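Local coordinates for protein pseudoperoxidase (PDB 5VIA) that binds heme b in a peroxidase-family fold and is a pseudoperoxidase rather than an ordinary peroxidase, at residues Y14-V19 with A106-W111; G162-H165 with G170-S173; R186-L191 with V257-D262. One frame throughout, in Å; residues are numbered along the deposited sequence.

Contact 1 of 3, residues Y14-V19 with A106-W111; sequences YAREDV and AILDQW
Arg-16, in the first turn of helix 16-29, faces Leu-108 near the C-terminal end of helix 105-109, their CA atoms 8.0 Å apart. Within the peroxidase fold this is an arginine reaching across to the carbonyl end of a short helix, at the surface and away from the heme. Helix 16-29 starts after its N-cap, Ala-15. Arg-16 places CG between its backbone N and carbonyl carbon (chi1 60°) and runs extended from CG to NE, which carries the guanidinium to the end of helix 105-109. Its aliphatic part passes between Leu-108 and the Trp-111 indole: CD meets Leu-108 CD1 at 3.8 Å, while CB approaches Trp-111 CE3 to 4.0 Å. The Trp-111 indole bonds through NE1 to Ser-90, and Tyr-288 makes a cation-pi contact with Arg-16. Beyond NE, both terminal nitrogens of Arg-16 converge on one acceptor, Asp-109 O, through weak, strongly bent hydrogen bonds of 3.1 Å from NH1 and 3.3 Å from NH2. The Asp-109 carboxylate stays beyond salt-bridge range. Leu-108 O, which accepts a bond from Trp-111 N, lies 2.9 Å above the guanidinium plane, too far over the face for Arg-16 NH1 to donate to it.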
loop_
_atom_site.group_PDB
_atom_site.type_symbol
_atom_site.label_atom_id
_atom_site.label_comp_id
_atom_site.label_asym_id
_atom_site.label_seq_id
_atom_site.Cartn_x
_atom_site.Cartn_y
_atom_site.Cartn_z
ATOM N N TYR A 14 21.512 -14.631 1.138
ATOM C CA TYR A 14 21.843 -13.231 1.379
ATOM C C TYR A 14 21.343 -12.732 2.726
ATOM O O TYR A 14 20.462 -13.337 3.344
ATOM C CB TYR A 14 21.233 -12.358 0.284
ATOM C CG TYR A 14 21.477 -12.887 -1.101
ATOM C CD1 TYR A 14 22.754 -12.897 -1.639
ATOM C CD2 TYR A 14 20.432 -13.380 -1.871
ATOM C CE1 TYR A 14 22.991 -13.383 -2.905
ATOM C CE2 TYR A 14 20.657 -13.865 -3.135
ATOM C CZ TYR A 14 21.940 -13.866 -3.652
ATOM O OH TYR A 14 22.183 -14.349 -4.923
ATOM N N ALA A 15 21.907 -11.613 3.167
ATOM C CA ALA A 15 21.396 -10.897 4.328
ATOM C C ALA A 15 20.249 -10.000 3.886
ATOM O O ALA A 15 20.368 -9.284 2.888
ATOM C CB ALA A 15 22.493 -10.074 4.961
ATOM N N ARG A 16 19.145 -10.034 4.630
ATOM C CA ARG A 16 17.958 -9.260 4.285
ATOM C C ARG A 16 18.204 -7.748 4.293
ATOM O O ARG A 16 17.515 -7.006 3.588
ATOM C CB ARG A 16 16.796 -9.622 5.220
ATOM C CG ARG A 16 17.079 -9.344 6.690
ATOM C CD ARG A 16 16.002 -9.918 7.606
ATOM N NE ARG A 16 16.423 -9.840 9.009
ATOM C CZ ARG A 16 15.782 -10.418 10.020
ATOM N NH1 ARG A 16 14.684 -11.130 9.794
ATOM N NH2 ARG A 16 16.246 -10.291 11.256
ATOM N N GLU A 17 19.182 -7.296 5.076
ATOM C CA GLU A 17 19.491 -5.869 5.163
ATOM C C GLU A 17 20.242 -5.375 3.933
ATOM O O GLU A 17 20.169 -4.189 3.592
ATOM C CB GLU A 17 20.312 -5.549 6.415
ATOM C CG GLU A 17 20.013 -6.425 7.610
ATOM C CD GLU A 17 20.811 -7.710 7.584
ATOM O OE1 GLU A 17 21.995 -7.672 7.173
ATOM O OE2 GLU A 17 20.249 -8.758 7.965
ATOM N N ASP A 18 20.975 -6.277 3.280
ATOM C CA ASP A 18 21.681 -5.943 2.043
ATOM C C ASP A 18 20.680 -5.632 0.937
ATOM O O ASP A 18 20.857 -4.671 0.186
ATOM C CB ASP A 18 22.596 -7.090 1.605
ATOM C CG ASP A 18 23.850 -7.196 2.450
ATOM O OD1 ASP A 18 24.134 -6.245 3.207
ATOM O OD2 ASP A 18 24.559 -8.224 2.345
ATOM N N VAL A 19 19.629 -6.446 0.844
ATOM C CA VAL A 19 18.598 -6.238 -0.165
ATOM C C VAL A 19 17.881 -4.922 0.123
ATOM O O VAL A 19 17.687 -4.096 -0.777
ATOM C CB VAL A 19 17.577 -7.399 -0.203
ATOM C CG1 VAL A 19 16.605 -7.210 -1.367
ATOM C CG2 VAL A 19 18.301 -8.732 -0.330
ATOM N N ALA A 106 10.416 -3.742 13.307
ATOM C CA ALA A 106 9.799 -5.021 13.656
ATOM C C ALA A 106 9.447 -5.834 12.414
ATOM O O ALA A 106 9.580 -7.060 12.410
ATOM C CB ALA A 106 8.561 -4.799 14.503
ATOM N N ILE A 107 8.983 -5.163 11.361
ATOM C CA ILE A 107 8.673 -5.860 10.113
ATOM C C ILE A 107 9.933 -6.540 9.585
ATOM O O ILE A 107 9.898 -7.697 9.165
ATOM C CB ILE A 107 8.156 -4.906 9.014
ATOM C CG1 ILE A 107 6.934 -4.112 9.484
ATOM C CG2 ILE A 107 7.803 -5.688 7.770
ATOM C CD1 ILE A 107 6.508 -2.993 8.499
ATOM N N LEU A 108 11.048 -5.815 9.604
ATOM C CA LEU A 108 12.302 -6.371 9.099
ATOM C C LEU A 108 12.845 -7.465 10.017
ATOM O O LEU A 108 13.252 -8.530 9.545
ATOM C CB LEU A 108 13.347 -5.277 8.886
ATOM C CG LEU A 108 14.640 -5.775 8.242
ATOM C CD1 LEU A 108 14.329 -6.521 6.951
ATOM C CD2 LEU A 108 15.598 -4.623 7.983
ATOM N N ASP A 109 12.833 -7.210 11.323
ATOM C CA ASP A 109 13.338 -8.178 12.301
ATOM C C ASP A 109 12.589 -9.514 12.270
ATOM O O ASP A 109 13.184 -10.568 12.498
ATOM C CB ASP A 109 13.300 -7.586 13.712
ATOM C CG ASP A 109 13.825 -8.547 14.762
ATOM O OD1 ASP A 109 15.056 -8.768 14.815
ATOM O OD2 ASP A 109 13.003 -9.079 15.539
ATOM N N GLN A 110 11.294 -9.466 11.974
ATOM C CA GLN A 110 10.457 -10.661 11.951
ATOM C C GLN A 110 10.235 -11.199 10.543
ATOM O O GLN A 110 9.491 -12.164 10.358
ATOM C CB GLN A 110 9.095 -10.368 12.582
ATOM C CG GLN A 110 9.102 -10.224 14.095
ATOM C CD GLN A 110 7.738 -9.818 14.635
ATOM O OE1 GLN A 110 6.732 -9.840 13.913
ATOM N NE2 GLN A 110 7.699 -9.434 15.905
ATOM N N TRP A 111 10.861 -10.560 9.554
ATOM C CA TRP A 111 10.710 -10.964 8.154
ATOM C C TRP A 111 11.059 -12.438 7.964
ATOM O O TRP A 111 12.071 -12.927 8.480
ATOM C CB TRP A 111 11.595 -10.102 7.245
ATOM C CG TRP A 111 11.376 -10.367 5.781
ATOM C CD1 TRP A 111 10.327 -9.937 5.015
ATOM C CD2 TRP A 111 12.226 -11.124 4.911
ATOM N NE1 TRP A 111 10.478 -10.377 3.718
ATOM C CE2 TRP A 111 11.634 -11.110 3.631
ATOM C CE3 TRP A 111 13.428 -11.815 5.092
ATOM C CZ2 TRP A 111 12.210 -11.759 2.536
ATOM C CZ3 TRP A 111 13.999 -12.452 4.005
ATOM C CH2 TRP A 111 13.387 -12.424 2.744
#

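Contact 2 of 3, residues G162-H165 with G170-S173; sequences GEFH and GLES. With HEM (protoporphyrin IX containing Fe), chain B.
Phe-164 turns its CG beside the backbone N (chi1 -76°) and Leu-171 lodges its CG between backbone N and carbonyl carbon (chi1 60°); these settings lay the two side chains alongside each other, pointing the same way, with Phe-164 CB 3.9 Å from Leu-171 CD1. They belong to the loop that follows the axial ligand His-159 in this peroxidase fold and wraps the heme propionates. The loop folds back on itself through a backbone hydrogen bond of 3.2 Å from Gly-170 N to His-165 O. Residues 162-165 face the heme. His-165 takes one propionate with two nearly straight bonds: its backbone N reaches O1A at 2.9 Å and ring ND1 reaches O2A at 2.7 Å, the oxygen lying at the edge of the imidazole. Glu-163 N binds the other propionate at O2D, and Ser-169 and Thr-36 add hydroxyl bonds to the heme. On the outer side a water lies 2.7 Å from both Glu-163 OE1 and Phe-164 O and is linked weakly to Ser-173 N; Glu-163 OE2 pairs with Arg-180. The Phe-164 ring turns one face to the heme, whose propionate carbon CAA sits 3.6 Å above its plane, over its centre.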
loop_
_atom_site.group_PDB
_atom_site.type_symbol
_atom_site.label_atom_id
_atom_site.label_comp_id
_atom_site.label_asym_id
_atom_site.label_seq_id
_atom_site.Cartn_x
_atom_site.Cartn_y
_atom_site.Cartn_z
ATOM N N GLY A 162 3.293 9.043 -0.908
ATOM C CA GLY A 162 2.978 8.804 -2.306
ATOM C C GLY A 162 2.090 9.863 -2.926
ATOM O O GLY A 162 1.800 10.882 -2.306
ATOM N N GLU A 163 1.659 9.627 -4.161
ATOM C CA GLU A 163 0.778 10.565 -4.836
ATOM C C GLU A 163 -0.055 9.877 -5.909
ATOM O O GLU A 163 0.093 8.679 -6.162
ATOM C CB GLU A 163 1.591 11.704 -5.459
ATOM C CG GLU A 163 2.760 11.238 -6.284
ATOM C CD GLU A 163 3.656 12.380 -6.710
ATOM O OE1 GLU A 163 3.230 13.228 -7.513
ATOM O OE2 GLU A 163 4.798 12.449 -6.226
ATOM N N PHE A 164 -0.908 10.663 -6.557
ATOM C CA PHE A 164 -1.787 10.175 -7.613
ATOM C C PHE A 164 -1.115 10.220 -8.979
ATOM O O PHE A 164 -0.314 11.118 -9.255
ATOM C CB PHE A 164 -3.078 11.005 -7.612
ATOM C CG PHE A 164 -4.013 10.647 -6.491
ATOM C CD1 PHE A 164 -3.653 10.867 -5.162
ATOM C CD2 PHE A 164 -5.243 10.060 -6.760
ATOM C CE1 PHE A 164 -4.511 10.518 -4.121
ATOM C CE2 PHE A 164 -6.104 9.701 -5.716
ATOM C CZ PHE A 164 -5.734 9.941 -4.400
ATOM N N HIS A 165 -1.436 9.253 -9.839
ATOM C CA HIS A 165 -0.860 9.216 -11.188
ATOM C C HIS A 165 -1.938 9.143 -12.276
ATOM O O HIS A 165 -3.012 8.554 -12.076
ATOM C CB HIS A 165 0.108 8.033 -11.323
ATOM C CG HIS A 165 1.190 8.026 -10.291
ATOM N ND1 HIS A 165 0.969 7.655 -8.982
ATOM C CD2 HIS A 165 2.499 8.379 -10.363
ATOM C CE1 HIS A 165 2.092 7.755 -8.297
ATOM N NE2 HIS A 165 3.037 8.200 -9.113
ATOM N N GLY A 170 -6.085 8.527 -12.821
ATOM C CA GLY A 170 -6.540 9.386 -13.897
ATOM C C GLY A 170 -6.244 10.856 -13.661
ATOM O O GLY A 170 -6.670 11.712 -14.447
ATOM N N LEU A 171 -5.537 11.152 -12.571
ATOM C CA LEU A 171 -5.152 12.532 -12.269
ATOM C C LEU A 171 -3.754 12.585 -11.648
ATOM O O LEU A 171 -3.255 11.591 -11.121
ATOM C CB LEU A 171 -6.174 13.191 -11.337
ATOM C CG LEU A 171 -6.285 12.434 -10.008
ATOM C CD1 LEU A 171 -5.956 13.315 -8.825
ATOM C CD2 LEU A 171 -7.658 11.827 -9.824
ATOM N N GLU A 172 -3.149 13.767 -11.716
ATOM C CA GLU A 172 -1.765 14.014 -11.336
ATOM C C GLU A 172 -1.788 15.185 -10.341
ATOM O O GLU A 172 -2.813 15.867 -10.224
ATOM C CB GLU A 172 -1.032 14.420 -12.624
ATOM C CG GLU A 172 0.382 14.953 -12.539
ATOM C CD GLU A 172 1.099 14.769 -13.858
ATOM O OE1 GLU A 172 1.486 15.771 -14.497
ATOM O OE2 GLU A 172 1.257 13.595 -14.260
ATOM N N SER A 173 -0.681 15.429 -9.637
ATOM C CA SER A 173 -0.552 16.608 -8.764
ATOM C C SER A 173 -1.569 16.615 -7.630
ATOM O O SER A 173 -2.183 17.640 -7.327
ATOM C CB SER A 173 -0.669 17.914 -9.555
ATOM O OG SER A 173 0.293 17.972 -10.587
HETATM C CHA HEM B . -2.127 5.128 -3.592
HETATM C CHB HEM B . -6.840 4.135 -2.843
HETATM C CHC HEM B . -5.447 0.486 0.040
HETATM C CHD HEM B . -0.803 1.962 -0.139
HETATM C C1A HEM B . -3.497 5.106 -3.683
HETATM C C2A HEM B . -4.264 5.883 -4.632
HETATM C C3A HEM B . -5.553 5.616 -4.442
HETATM C C4A HEM B . -5.663 4.655 -3.348
HETATM C CMA HEM B . -6.732 6.219 -5.228
HETATM C CAA HEM B . -3.668 6.814 -5.710
HETATM C CBA HEM B . -3.150 5.841 -6.787
HETATM C CGA HEM B . -2.503 6.544 -7.960
HETATM O O1A HEM B . -3.205 7.323 -8.652
HETATM O O2A HEM B . -1.294 6.297 -8.224
HETATM C C1B HEM B . -6.901 3.036 -2.011
HETATM C C2B HEM B . -8.090 2.375 -1.525
HETATM C C3B HEM B . -7.726 1.348 -0.742
HETATM C C4B HEM B . -6.266 1.349 -0.666
HETATM C CMB HEM B . -9.526 2.776 -1.894
HETATM C CAB HEM B . -8.736 0.403 -0.044
HETATM C CBB HEM B . -8.432 -0.863 0.265
HETATM C C1C HEM B . -4.082 0.561 0.258
HETATM C C2C HEM B . -3.282 -0.318 1.121
HETATM C C3C HEM B . -1.989 0.103 1.058
HETATM C C4C HEM B . -1.944 1.251 0.164
HETATM C CMC HEM B . -3.871 -1.513 1.922
HETATM C CAC HEM B . -0.686 -0.416 1.708
HETATM C CBC HEM B . -0.615 -1.560 2.404
HETATM C C1D HEM B . -0.717 2.967 -1.071
HETATM C C2D HEM B . 0.489 3.699 -1.402
HETATM C C3D HEM B . 0.075 4.692 -2.480
HETATM C C4D HEM B . -1.339 4.458 -2.690
HETATM C CMD HEM B . 1.896 3.514 -0.795
HETATM C CAD HEM B . 0.990 5.710 -3.210
HETATM C CBD HEM B . 1.565 4.938 -4.405
HETATM C CGD HEM B . 2.459 5.809 -5.256
HETATM O O1D HEM B . 2.839 5.369 -6.381
HETATM O O2D HEM B . 2.780 6.938 -4.806
HETATM N NA HEM B . -4.383 4.369 -2.904
HETATM N NB HEM B . -5.811 2.396 -1.463
HETATM N NC HEM B . -3.225 1.510 -0.308
HETATM N ND HEM B . -1.776 3.449 -1.837
HETATM FE FE HEM B . -3.816 2.914 -1.688
HETATM O O HOH W 1 0.653 13.446 -8.288
#

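Contact 3 of 3, residues R186-L191 with V257-D262; sequences RYYQFL and VRYAAD
Tyr-188 and Tyr-259 form the aromatic part of this helix crossing in the peroxidase fold, where segments 186-191 and 257-261 approach to 7.7 Å between axes, with their N-to-C directions 121° apart. The ring pair is T-shaped: the edge of Tyr-259 is presented to the face of Tyr-188, with centroids 5.3 Å apart and planes at 63°. A CH-pi contact reinforces it, since Tyr-259 CB sits over that same face, 3.7 Å from the centroid of the Tyr-188 ring. Tyr-187 CD2 covers the opposite face, leaving the Tyr-188 ring sandwiched between its own helix and the partner.

Apolar contact continues at Ala-260, a small residue at the point where the backbones come nearest; its CB lies 3.8 Å from Tyr-188 CB and equally far from Gln-189 CG.

The one hydrogen bond between the two segments lies at the exposed Gln-189, whose extended chain sends NE2 to Ala-260 O at 2.9 Å, almost linear at 174°. The acceptor lies in the amide plane and the donor in the carbonyl plane, a geometry that should fix the rotation of the amide.

Both tyrosine hydroxyls bond to backbone carbonyls of helix 149-155, Tyr-188 to Val-153 and Tyr-259 to Ala-150, while Trp-266 of helix 263-279 meets both rings. The crossing thus joins helices 186-194 and 250-261 to these two helices, and Leu-191 extends the packing to strand 235-240.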
loop_
_atom_site.group_PDB
_atom_site.type_symbol
_atom_site.label_atom_id
_atom_site.label_comp_id
_atom_site.label_asym_id
_atom_site.label_seq_id
_atom_site.Cartn_x
_atom_site.Cartn_y
_atom_site.Cartn_z
ATOM N N ARG A 186 -0.158 10.818 10.345
ATOM C CA ARG A 186 -0.754 12.089 9.947
ATOM C C ARG A 186 -2.037 11.859 9.143
ATOM O O ARG A 186 -2.951 12.670 9.180
ATOM C CB ARG A 186 0.249 12.928 9.143
ATOM C CG ARG A 186 -0.130 14.402 9.075
ATOM C CD ARG A 186 0.996 15.282 8.510
ATOM N NE ARG A 186 0.436 16.549 8.036
ATOM C CZ ARG A 186 -0.135 16.696 6.844
ATOM N NH1 ARG A 186 -0.205 15.667 6.011
ATOM N NH2 ARG A 186 -0.642 17.864 6.492
ATOM N N TYR A 187 -2.086 10.741 8.427
ATOM C CA TYR A 187 -3.269 10.321 7.678
ATOM C C TYR A 187 -4.553 10.443 8.513
ATOM O O TYR A 187 -5.539 11.053 8.081
ATOM C CB TYR A 187 -3.066 8.873 7.199
ATOM C CG TYR A 187 -4.300 8.195 6.648
ATOM C CD1 TYR A 187 -4.739 8.436 5.346
ATOM C CD2 TYR A 187 -5.017 7.292 7.421
ATOM C CE1 TYR A 187 -5.881 7.798 4.837
ATOM C CE2 TYR A 187 -6.152 6.653 6.924
ATOM C CZ TYR A 187 -6.577 6.910 5.636
ATOM O OH TYR A 187 -7.706 6.274 5.159
ATOM N N TYR A 188 -4.528 9.876 9.717
ATOM C CA TYR A 188 -5.690 9.907 10.601
ATOM C C TYR A 188 -6.039 11.320 11.039
ATOM O O TYR A 188 -7.218 11.689 11.112
ATOM C CB TYR A 188 -5.424 9.027 11.828
ATOM C CG TYR A 188 -4.900 7.681 11.415
ATOM C CD1 TYR A 188 -5.737 6.760 10.808
ATOM C CD2 TYR A 188 -3.564 7.348 11.594
ATOM C CE1 TYR A 188 -5.263 5.535 10.398
ATOM C CE2 TYR A 188 -3.079 6.117 11.196
ATOM C CZ TYR A 188 -3.934 5.218 10.594
ATOM O OH TYR A 188 -3.468 4.000 10.175
ATOM N N GLN A 189 -5.011 12.102 11.349
ATOM C CA GLN A 189 -5.211 13.470 11.799
ATOM C C GLN A 189 -5.815 14.277 10.658
ATOM O O GLN A 189 -6.694 15.112 10.873
ATOM C CB GLN A 189 -3.875 14.077 12.251
ATOM C CG GLN A 189 -3.206 13.307 13.399
ATOM C CD GLN A 189 -1.780 13.750 13.672
ATOM O OE1 GLN A 189 -1.181 14.487 12.886
ATOM N NE2 GLN A 189 -1.227 13.300 14.790
ATOM N N PHE A 190 -5.345 14.008 9.442
ATOM C CA PHE A 190 -5.802 14.734 8.258
ATOM C C PHE A 190 -7.278 14.458 7.965
ATOM O O PHE A 190 -8.059 15.397 7.760
ATOM C CB PHE A 190 -4.943 14.375 7.045
ATOM C CG PHE A 190 -5.247 15.199 5.825
ATOM C CD1 PHE A 190 -4.585 16.402 5.601
ATOM C CD2 PHE A 190 -6.204 14.778 4.910
ATOM C CE1 PHE A 190 -4.865 17.157 4.485
ATOM C CE2 PHE A 190 -6.492 15.535 3.797
ATOM C CZ PHE A 190 -5.821 16.717 3.580
ATOM N N LEU A 191 -7.651 13.175 7.947
ATOM C CA LEU A 191 -9.041 12.780 7.705
ATOM C C LEU A 191 -9.999 13.442 8.690
ATOM O O LEU A 191 -11.000 14.040 8.285
ATOM C CB LEU A 191 -9.210 11.255 7.767
ATOM C CG LEU A 191 -8.607 10.418 6.636
ATOM C CD1 LEU A 191 -9.136 8.996 6.691
ATOM C CD2 LEU A 191 -8.874 11.013 5.277
ATOM N N VAL A 257 -9.438 7.863 15.392
ATOM C CA VAL A 257 -9.249 8.836 16.462
ATOM C C VAL A 257 -8.075 8.448 17.372
ATOM O O VAL A 257 -7.240 9.286 17.733
ATOM C CB VAL A 257 -10.536 8.983 17.305
ATOM C CG1 VAL A 257 -10.231 9.553 18.685
ATOM C CG2 VAL A 257 -11.544 9.857 16.580
ATOM N N ARG A 258 -8.025 7.171 17.732
ATOM C CA ARG A 258 -6.971 6.644 18.590
ATOM C C ARG A 258 -5.571 6.744 17.965
ATOM O O ARG A 258 -4.615 7.107 18.656
ATOM C CB ARG A 258 -7.297 5.193 18.932
ATOM C CG ARG A 258 -6.313 4.495 19.823
ATOM C CD ARG A 258 -7.017 3.368 20.574
ATOM N NE ARG A 258 -7.650 3.874 21.787
ATOM C CZ ARG A 258 -7.075 3.861 22.986
ATOM N NH1 ARG A 258 -5.856 3.351 23.137
ATOM N NH2 ARG A 258 -7.721 4.356 24.032
ATOM N N TYR A 259 -5.461 6.427 16.674
ATOM C CA TYR A 259 -4.180 6.442 15.968
ATOM C C TYR A 259 -3.723 7.874 15.733
ATOM O O TYR A 259 -2.529 8.146 15.652
ATOM C CB TYR A 259 -4.282 5.699 14.627
ATOM C CG TYR A 259 -4.426 4.177 14.733
ATOM C CD1 TYR A 259 -4.113 3.500 15.907
ATOM C CD2 TYR A 259 -4.864 3.429 13.648
ATOM C CE1 TYR A 259 -4.234 2.110 15.992
ATOM C CE2 TYR A 259 -4.988 2.035 13.723
ATOM C CZ TYR A 259 -4.673 1.390 14.897
ATOM O OH TYR A 259 -4.799 0.011 14.975
ATOM N N ALA A 260 -4.682 8.786 15.622
ATOM C CA ALA A 260 -4.375 10.201 15.423
ATOM C C ALA A 260 -3.688 10.783 16.652
ATOM O O ALA A 260 -2.879 11.718 16.547
ATOM C CB ALA A 260 -5.650 10.981 15.115
ATOM N N ALA A 261 -4.024 10.229 17.817
ATOM C CA ALA A 261 -3.516 10.727 19.086
ATOM C C ALA A 261 -2.362 9.892 19.638
ATOM O O ALA A 261 -1.579 10.388 20.459
ATOM C CB ALA A 261 -4.642 10.785 20.110
ATOM N N ASP A 262 -2.277 8.630 19.209
ATOM C CA ASP A 262 -1.366 7.654 19.814
ATOM C C ASP A 262 -0.480 7.009 18.747
ATOM O O ASP A 262 -0.769 5.910 18.258
ATOM C CB ASP A 262 -2.163 6.579 20.579
ATOM C CG ASP A 262 -1.290 5.732 21.493
ATOM O OD1 ASP A 262 -0.061 5.674 21.267
ATOM O OD2 ASP A 262 -1.831 5.116 22.440
#

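In the fold
The three contacts follow one another along the chain without overlapping, and none touches another. Contact 1 ties the N-terminal helix 16-29 to helix 105-109. Contact 2 lies on the opposite side of the chain's centre, its centre 31 Å from that of contact 1, in the loop between helices 149-155 and 186-194. Contact 3, centred 23 Å from contact 2, starts on the helix that follows this loop. Helix 263-279 is shared by contacts 1 and 3, whose centres are 28 Å apart: it packs against Ile-107 and against Tyr-188 and Tyr-259. Contact 2 alone binds heme directly; contact 1 joins helices at the surface, and contact 3 brings Tyr-188 to about 8 Å from His-159, side chain to side chain.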